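Local coordinates for putative outer membrane protein (LpxR) (Salmonella typhimurium, PDB 3FID) that removes acyl chains from lipid A as a lipopolysaccharide-modifying deacylase embedded in the outer membrane, at residues G75-S80 / N231-G236. Sequence-based numbering, arbitrary orientation.
Sequences GDRAFS and NYTLQG. With GOL (glycerol), chain H.
Arg-77 reaches across to the short helix 232-235 and lays its guanidinium against Leu-234, whose CD2 methyl sits over the centre of one flat face, 3.5 Å from Arg-77 CZ. A bend at chi3 of the arginine chain brings its end alongside the Thr-233 side chain. At the edge of the guanidinium, Arg-77 NH2 gives a weak, bent bond to Thr-233 OG1 (3.2 Å, 124° at the hydrogen) and a straighter one to O1 of a glycerol (2.7 Å), probably from the crystallisation liquor. Asn-231 ND2 donates to the same glycerol oxygen, so the small molecule bridges the two segments. Arg-77 NH1 turns to Asp-32 and Glu-278 in salt bridges, which probably offset the buried positive charge. Fold-wise, the contact ties the connection between strands 49-60 and 80-94 of the outer-membrane beta-barrel to the helix that follows strand 230-231. Asn-231 is the N-cap residue of that helix: its OD1 accepts from Thr-233 OG1 at 2.7 Å, the donor tilted 28° from the carbonyl plane. Thr-233 chi1 (75°) tucks OG1 between its own N and carbonyl carbon, which puts it within reach of both Asn-231 and Arg-77. Further along the segment, Ser-80 OG abuts Thr-233 CB at 3.5 Å. Two waters link the backbones: one donates to Ala-78 O and Thr-233 O while accepting from Ser-80 OG (2.7 Å), the other accepts from Ala-78 N and donates to Thr-233 O, 3.0 Å away. Tyr-60 of strand 49-60 touches Arg-77, Ser-80 and Thr-233 alike.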
ATOM      1  N   GLY A  75      -5.716  17.720  15.429  1.00 16.09           N
ATOM      2  CA  GLY A  75      -6.495  16.495  15.697  1.00 15.81           C
ATOM      3  C   GLY A  75      -6.798  15.610  14.494  1.00 15.10           C
ATOM      4  O   GLY A  75      -7.297  14.490  14.654  1.00 15.07           O
ATOM      5  N   ASP A  76      -6.491  16.080  13.286  1.00 14.46           N
ATOM      6  CA  ASP A  76      -6.687  15.246  12.078  1.00 13.80           C
ATOM      7  C   ASP A  76      -5.451  15.417  11.207  1.00 13.77           C
ATOM      8  O   ASP A  76      -4.703  16.405  11.340  1.00 13.28           O
ATOM      9  CB  ASP A  76      -7.966  15.656  11.307  1.00 12.96           C
ATOM     10  CG  ASP A  76      -8.488  14.567  10.337  1.00 13.79           C
ATOM     11  OD1 ASP A  76      -7.842  13.506  10.126  1.00 13.18           O
ATOM     12  OD2 ASP A  76      -9.573  14.801   9.752  1.00 13.43           O
ATOM     13  N   ARG A  77      -5.192  14.448  10.335  1.00 14.07           N
ATOM     14  CA  ARG A  77      -4.045  14.598   9.456  1.00 14.29           C
ATOM     15  C   ARG A  77      -4.262  15.762   8.490  1.00 13.78           C
ATOM     16  O   ARG A  77      -5.385  16.050   8.061  1.00 14.07           O
ATOM     17  CB  ARG A  77      -3.687  13.276   8.724  1.00 15.72           C
ATOM     18  CG  ARG A  77      -4.698  12.793   7.749  1.00 17.56           C
ATOM     19  CD  ARG A  77      -4.597  11.254   7.573  1.00 22.00           C
ATOM     20  NE  ARG A  77      -3.273  10.828   7.195  1.00 19.68           N
ATOM     21  CZ  ARG A  77      -2.742   9.636   7.461  1.00 18.83           C
ATOM     22  NH1 ARG A  77      -3.391   8.720   8.186  1.00 21.17           N
ATOM     23  NH2 ARG A  77      -1.510   9.391   7.060  1.00 18.05           N
ATOM     24  N   ALA A  78      -3.171  16.450   8.174  1.00 12.77           N
ATOM     25  CA  ALA A  78      -3.159  17.446   7.120  1.00 12.21           C
ATOM     26  C   ALA A  78      -3.200  16.741   5.759  1.00 12.65           C
ATOM     27  O   ALA A  78      -2.812  15.570   5.671  1.00 12.37           O
ATOM     28  CB  ALA A  78      -1.865  18.240   7.216  1.00 12.49           C
ATOM     29  N   PHE A  79      -3.601  17.459   4.705  1.00 11.38           N
ATOM     30  CA  PHE A  79      -3.346  16.990   3.336  1.00 11.47           C
ATOM     31  C   PHE A  79      -1.826  16.760   3.139  1.00 11.10           C
ATOM     32  O   PHE A  79      -0.984  17.556   3.593  1.00 11.50           O
ATOM     33  CB  PHE A  79      -3.906  17.971   2.288  1.00 11.12           C
ATOM     34  CG  PHE A  79      -5.401  17.842   2.053  1.00 11.76           C
ATOM     35  CD1 PHE A  79      -5.919  16.800   1.267  1.00 11.98           C
ATOM     36  CD2 PHE A  79      -6.286  18.758   2.604  1.00 11.98           C
ATOM     37  CE1 PHE A  79      -7.311  16.674   1.056  1.00 12.94           C
ATOM     38  CE2 PHE A  79      -7.688  18.668   2.402  1.00 13.25           C
ATOM     39  CZ  PHE A  79      -8.211  17.637   1.636  1.00 12.01           C
ATOM     40  N   SER A  80      -1.469  15.661   2.482  1.00 10.78           N
ATOM     41  CA  SER A  80      -0.077  15.417   2.084  1.00 10.90           C
ATOM     42  C   SER A  80      -0.005  14.457   0.889  1.00 10.46           C
ATOM     43  O   SER A  80      -0.975  13.799   0.548  1.00 10.05           O
ATOM     44  CB  SER A  80       0.778  14.871   3.254  1.00 11.28           C
ATOM     45  OG  SER A  80       0.382  13.544   3.602  1.00 12.48           O
ATOM     46  N   ASN A 231       6.540   8.658  10.873  1.00 12.35           N
ATOM     47  CA  ASN A 231       5.631   8.774   9.731  1.00 13.58           C
ATOM     48  C   ASN A 231       5.524  10.271   9.454  1.00 13.51           C
ATOM     49  O   ASN A 231       4.752  10.969  10.115  1.00 12.97           O
ATOM     50  CB  ASN A 231       4.273   8.180  10.067  1.00 12.33           C
ATOM     51  CG  ASN A 231       3.300   8.257   8.916  1.00 13.03           C
ATOM     52  OD1 ASN A 231       3.447   9.074   8.013  1.00 13.26           O
ATOM     53  ND2 ASN A 231       2.298   7.395   8.938  1.00 12.76           N
ATOM     54  N   TYR A 232       6.330  10.751   8.502  1.00 13.67           N
ATOM     55  CA  TYR A 232       6.380  12.188   8.158  1.00 13.69           C
ATOM     56  C   TYR A 232       5.042  12.760   7.655  1.00 13.39           C
ATOM     57  O   TYR A 232       4.761  13.942   7.864  1.00 13.02           O
ATOM     58  CB  TYR A 232       7.518  12.444   7.152  1.00 14.23           C
ATOM     59  CG  TYR A 232       7.734  13.915   6.864  1.00 15.83           C
ATOM     60  CD1 TYR A 232       7.268  14.482   5.677  1.00 16.31           C
ATOM     61  CD2 TYR A 232       8.356  14.753   7.812  1.00 16.55           C
ATOM     62  CE1 TYR A 232       7.439  15.854   5.401  1.00 17.27           C
ATOM     63  CE2 TYR A 232       8.537  16.128   7.555  1.00 15.90           C
ATOM     64  CZ  TYR A 232       8.057  16.667   6.356  1.00 16.33           C
ATOM     65  OH  TYR A 232       8.231  18.004   6.088  1.00 16.31           O
ATOM     66  N   THR A 233       4.194  11.942   7.012  1.00 12.88           N
ATOM     67  CA  THR A 233       2.847  12.415   6.641  1.00 11.73           C
ATOM     68  C   THR A 233       2.039  12.905   7.873  1.00 11.74           C
ATOM     69  O   THR A 233       1.149  13.733   7.730  1.00 10.04           O
ATOM     70  CB  THR A 233       1.979  11.382   5.828  1.00 12.10           C
ATOM     71  OG1 THR A 233       1.491  10.347   6.697  1.00 12.74           O
ATOM     72  CG2 THR A 233       2.781  10.748   4.650  1.00 12.90           C
ATOM     73  N   LEU A 234       2.379  12.382   9.059  1.00 11.74           N
ATOM     74  CA  LEU A 234       1.686  12.707  10.314  1.00 12.62           C
ATOM     75  C   LEU A 234       2.487  13.656  11.201  1.00 13.46           C
ATOM     76  O   LEU A 234       1.907  14.484  11.919  1.00 14.79           O
ATOM     77  CB  LEU A 234       1.370  11.427  11.099  1.00 11.97           C
ATOM     78  CG  LEU A 234       0.360  10.468  10.437  1.00 11.29           C
ATOM     79  CD1 LEU A 234       0.092   9.254  11.349  1.00 12.62           C
ATOM     80  CD2 LEU A 234      -0.949  11.206  10.021  1.00 10.52           C
ATOM     81  N   GLN A 235       3.809  13.526  11.150  1.00 14.15           N
ATOM     82  CA  GLN A 235       4.712  14.264  12.070  1.00 15.72           C
ATOM     83  C   GLN A 235       5.316  15.529  11.462  1.00 15.86           C
ATOM     84  O   GLN A 235       5.913  16.331  12.175  1.00 16.19           O
ATOM     85  CB  GLN A 235       5.830  13.348  12.539  1.00 15.88           C
ATOM     86  CG  GLN A 235       5.312  12.160  13.366  1.00 17.58           C
ATOM     87  CD  GLN A 235       6.391  11.163  13.667  1.00 20.76           C
ATOM     88  OE1 GLN A 235       7.146  10.756  12.782  1.00 22.20           O
ATOM     89  NE2 GLN A 235       6.467  10.749  14.917  1.00 23.92           N
ATOM     90  N   GLY A 236       5.174  15.691  10.159  1.00 15.79           N
ATOM     91  CA  GLY A 236       5.644  16.887   9.471  1.00 16.41           C
ATOM     92  C   GLY A 236       4.838  18.128   9.840  1.00 17.30           C
ATOM     93  O   GLY A 236       3.728  18.043  10.357  1.00 17.18           O
TER
HETATM   94  C1  GOL H 302       0.741   6.956   5.892  1.00 22.26           C
HETATM   95  O1  GOL H 302       0.046   7.136   7.093  1.00 22.51           O
HETATM   96  C2  GOL H 302       0.822   5.505   5.453  1.00 25.73           C
HETATM   97  O2  GOL H 302       0.746   4.565   6.519  1.00 26.25           O
HETATM   98  C3  GOL H 302       2.089   5.396   4.624  1.00 25.67           C
HETATM   99  O3  GOL H 302       2.777   4.183   4.805  1.00 24.66           O
HETATM  100  O   HOH W   1      -1.063  13.344   5.916  1.00 10.12           O
HETATM  101  O   HOH W   2      -0.704  15.429   9.307  1.00 11.27           O